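PDB 5A6S: endolysin from Clostridium phage phictp1, which probably binds the clostridial cell wall, as the cell wall binding domain of a phage enzyme that lyses the host. Local coordinates for residues N3-N8 with Y43-N48. The protein carries 1 engineered substitution. Residues are numbered along the deposited sequence; the frame is centred on the assembly and turned at random.
Sequences NLVVYN and YAVGGN
V6 is held to strand 41-45 by both its N and its O. Its N donates to Y43 O at 2.9 Å. Its O accepts from V45 N at 3.0 Å. One step earlier Y43 N donates to L4 O, also at 2.9 Å, which adds the third bond between the two segments; the bonding continues beyond them from L4 to N41. The strands run parallel, with V5 beside Y43 and V6 beside A44. The same carbonyls take weaker CA-H...O contacts, from V5 to Y43 O and from A44 to V6 O.

V5, Y43 and V45 share one face of the sheet. With CG1 of V5 anti to its backbone N (chi1 -170°), that methyl meets CG2 of V45 at 3.8 Å, while V5 CG2 packs on Y43 CB at 4.2 Å. The Y43 ring presents its edge to the L4 carbonyl, and its hydroxyl is hydrogen-bonded to Y75 OH of helix 65-77. Past the last direct bond, the strands diverge and a water bridges them: it donates to V45 O at 2.7 Å and accepts from both N and ND2 of N8, whose OD1 is held by N30.

The pair forms the two inner strands of a parallel sheet ordered 27-29, 3-7, 41-45, 58-60. Strand 3-7 bonds on its other edge to strand 27-29; V5 and Y43 rest on A16 and L23 of helix 11-23, while V6 and A44 face the loop residues Y36 and L56.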
ATOM      1  N   ASN B   3     -10.789   4.752  16.572  1.00 23.50           N
ATOM      2  CA  ASN B   3     -10.622   3.757  15.489  1.00 21.69           C
ATOM      3  C   ASN B   3      -9.173   3.378  15.350  1.00 23.36           C
ATOM      4  O   ASN B   3      -8.267   4.243  15.473  1.00 19.47           O
ATOM      5  CB  ASN B   3     -11.093   4.316  14.136  1.00 22.53           C
ATOM      6  CG  ASN B   3     -12.575   4.615  14.056  1.00 24.43           C
ATOM      7  OD1 ASN B   3     -13.451   3.735  14.114  1.00 26.26           O
ATOM      8  ND2 ASN B   3     -12.873   5.896  13.797  1.00 27.18           N
ATOM      9  N   LEU B   4      -8.941   2.110  15.017  1.00 22.64           N
ATOM     10  CA  LEU B   4      -7.622   1.599  14.699  1.00 22.91           C
ATOM     11  C   LEU B   4      -7.755   0.468  13.663  1.00 22.82           C
ATOM     12  O   LEU B   4      -8.696  -0.328  13.719  1.00 24.80           O
ATOM     13  CB  LEU B   4      -6.978   1.049  15.979  1.00 23.43           C
ATOM     14  CG  LEU B   4      -5.596   0.503  15.953  1.00 21.50           C
ATOM     15  CD1 LEU B   4      -4.565   1.526  15.529  1.00 20.73           C
ATOM     16  CD2 LEU B   4      -5.235  -0.018  17.336  1.00 23.89           C
ATOM     17  N   VAL B   5      -6.799   0.421  12.720  1.00 21.18           N
ATOM     18  CA  VAL B   5      -6.750  -0.592  11.700  1.00 19.64           C
ATOM     19  C   VAL B   5      -5.497  -1.435  11.840  1.00 20.08           C
ATOM     20  O   VAL B   5      -4.376  -0.965  11.772  1.00 22.10           O
ATOM     21  CB  VAL B   5      -6.839   0.022  10.302  1.00 19.71           C
ATOM     22  CG1 VAL B   5      -7.031  -1.071   9.266  1.00 21.49           C
ATOM     23  CG2 VAL B   5      -7.992   1.012  10.222  1.00 20.31           C
ATOM     24  N   VAL B   6      -5.722  -2.737  11.958  1.00 20.16           N
ATOM     25  CA  VAL B   6      -4.685  -3.774  12.079  1.00 19.78           C
ATOM     26  C   VAL B   6      -4.541  -4.539  10.754  1.00 17.51           C
ATOM     27  O   VAL B   6      -5.530  -4.863  10.062  1.00 20.08           O
ATOM     28  CB  VAL B   6      -5.037  -4.836  13.173  1.00 23.93           C
ATOM     29  CG1 VAL B   6      -3.814  -5.680  13.531  1.00 22.84           C
ATOM     30  CG2 VAL B   6      -5.529  -4.183  14.427  1.00 28.43           C
ATOM     31  N   TYR B   7      -3.305  -4.788  10.407  1.00 19.60           N
ATOM     32  CA  TYR B   7      -2.911  -5.534   9.209  1.00 19.72           C
ATOM     33  C   TYR B   7      -1.779  -6.504   9.582  1.00 18.98           C
ATOM     34  O   TYR B   7      -1.033  -6.256  10.520  1.00 21.25           O
ATOM     35  CB  TYR B   7      -2.454  -4.569   8.123  1.00 18.57           C
ATOM     36  CG  TYR B   7      -1.266  -3.794   8.527  1.00 19.61           C
ATOM     37  CD1 TYR B   7       0.006  -4.279   8.319  1.00 17.69           C
ATOM     38  CD2 TYR B   7      -1.389  -2.591   9.211  1.00 18.79           C
ATOM     39  CE1 TYR B   7       1.085  -3.552   8.702  1.00 18.24           C
ATOM     40  CE2 TYR B   7      -0.310  -1.875   9.606  1.00 17.47           C
ATOM     41  CZ  TYR B   7       0.914  -2.331   9.372  1.00 17.40           C
ATOM     42  OH  TYR B   7       1.972  -1.631   9.797  1.00 21.40           O
ATOM     43  N   ASN B   8      -1.667  -7.591   8.814  1.00 21.79           N
ATOM     44  CA  ASN B   8      -0.447  -8.395   8.812  1.00 21.74           C
ATOM     45  C   ASN B   8       0.517  -7.917   7.712  1.00 22.96           C
ATOM     46  O   ASN B   8       0.078  -7.365   6.689  1.00 21.19           O
ATOM     47  CB  ASN B   8      -0.832  -9.871   8.574  1.00 23.58           C
ATOM     48  CG  ASN B   8      -1.703 -10.414   9.689  1.00 23.13           C
ATOM     49  OD1 ASN B   8      -1.228 -10.693  10.806  1.00 26.05           O
ATOM     50  ND2 ASN B   8      -2.948 -10.538   9.411  1.00 24.25           N
ATOM     51  N   TYR B  43     -10.638  -2.418  13.583  1.00 25.33           N
ATOM     52  CA  TYR B  43     -10.821  -2.988  12.284  1.00 23.55           C
ATOM     53  C   TYR B  43      -9.592  -3.820  11.987  1.00 22.93           C
ATOM     54  O   TYR B  43      -8.460  -3.456  12.345  1.00 21.36           O
ATOM     55  CB  TYR B  43     -10.919  -1.880  11.260  1.00 24.34           C
ATOM     56  CG  TYR B  43     -12.162  -1.100  11.266  1.00 24.37           C
ATOM     57  CD1 TYR B  43     -12.313  -0.019  12.112  1.00 24.03           C
ATOM     58  CD2 TYR B  43     -13.208  -1.424  10.428  1.00 23.02           C
ATOM     59  CE1 TYR B  43     -13.451   0.744  12.070  1.00 24.39           C
ATOM     60  CE2 TYR B  43     -14.350  -0.662  10.394  1.00 27.97           C
ATOM     61  CZ  TYR B  43     -14.441   0.428  11.227  1.00 26.43           C
ATOM     62  OH  TYR B  43     -15.552   1.163  11.231  1.00 32.92           O
ATOM     63  N   ALA B  44      -9.833  -4.972  11.383  1.00 24.97           N
ATOM     64  CA  ALA B  44      -8.754  -5.790  10.830  1.00 23.02           C
ATOM     65  C   ALA B  44      -8.974  -5.902   9.354  1.00 22.69           C
ATOM     66  O   ALA B  44     -10.107  -6.091   8.923  1.00 23.43           O
ATOM     67  CB  ALA B  44      -8.781  -7.199  11.404  1.00 23.15           C
ATOM     68  N   VAL B  45      -7.862  -5.936   8.594  1.00 21.14           N
ATOM     69  CA  VAL B  45      -7.914  -6.029   7.167  1.00 20.36           C
ATOM     70  C   VAL B  45      -7.123  -7.270   6.676  1.00 20.40           C
ATOM     71  O   VAL B  45      -5.911  -7.366   6.880  1.00 22.22           O
ATOM     72  CB  VAL B  45      -7.435  -4.731   6.456  1.00 22.29           C
ATOM     73  CG1 VAL B  45      -7.361  -4.959   4.950  1.00 22.91           C
ATOM     74  CG2 VAL B  45      -8.421  -3.585   6.713  1.00 21.43           C
ATOM     75  N   GLY B  46      -7.835  -8.168   5.991  1.00 24.37           N
ATOM     76  CA  GLY B  46      -7.232  -9.352   5.460  1.00 23.56           C
ATOM     77  C   GLY B  46      -7.237 -10.509   6.446  1.00 27.14           C
ATOM     78  O   GLY B  46      -7.191 -10.299   7.638  1.00 24.79           O
ATOM     79  N   GLY B  47      -7.241 -11.724   5.908  1.00 27.13           N
ATOM     80  CA  GLY B  47      -6.969 -12.934   6.703  1.00 28.40           C
ATOM     81  C   GLY B  47      -8.180 -13.383   7.463  1.00 28.23           C
ATOM     82  O   GLY B  47      -9.306 -13.232   6.979  1.00 28.38           O
ATOM     83  N   ASN B  48      -7.973 -13.952   8.652  1.00 32.01           N
ATOM     84  CA  ASN B  48      -9.104 -14.520   9.395  1.00 32.72           C
ATOM     85  C   ASN B  48      -9.133 -14.035  10.823  1.00 29.57           C
ATOM     86  O   ASN B  48      -8.113 -13.653  11.384  1.00 27.09           O
ATOM     87  CB  ASN B  48      -9.147 -16.089   9.359  1.00 37.27           C
ATOM     88  CG  ASN B  48      -7.888 -16.696   9.868  1.00 37.22           C
ATOM     89  OD1 ASN B  48      -7.744 -16.968  11.059  1.00 47.83           O
ATOM     90  ND2 ASN B  48      -6.917 -16.817   8.998  1.00 39.21           N
TER
HETATM   91  O   HOH W   1      -3.728  -8.923   7.143  1.00 19.78           O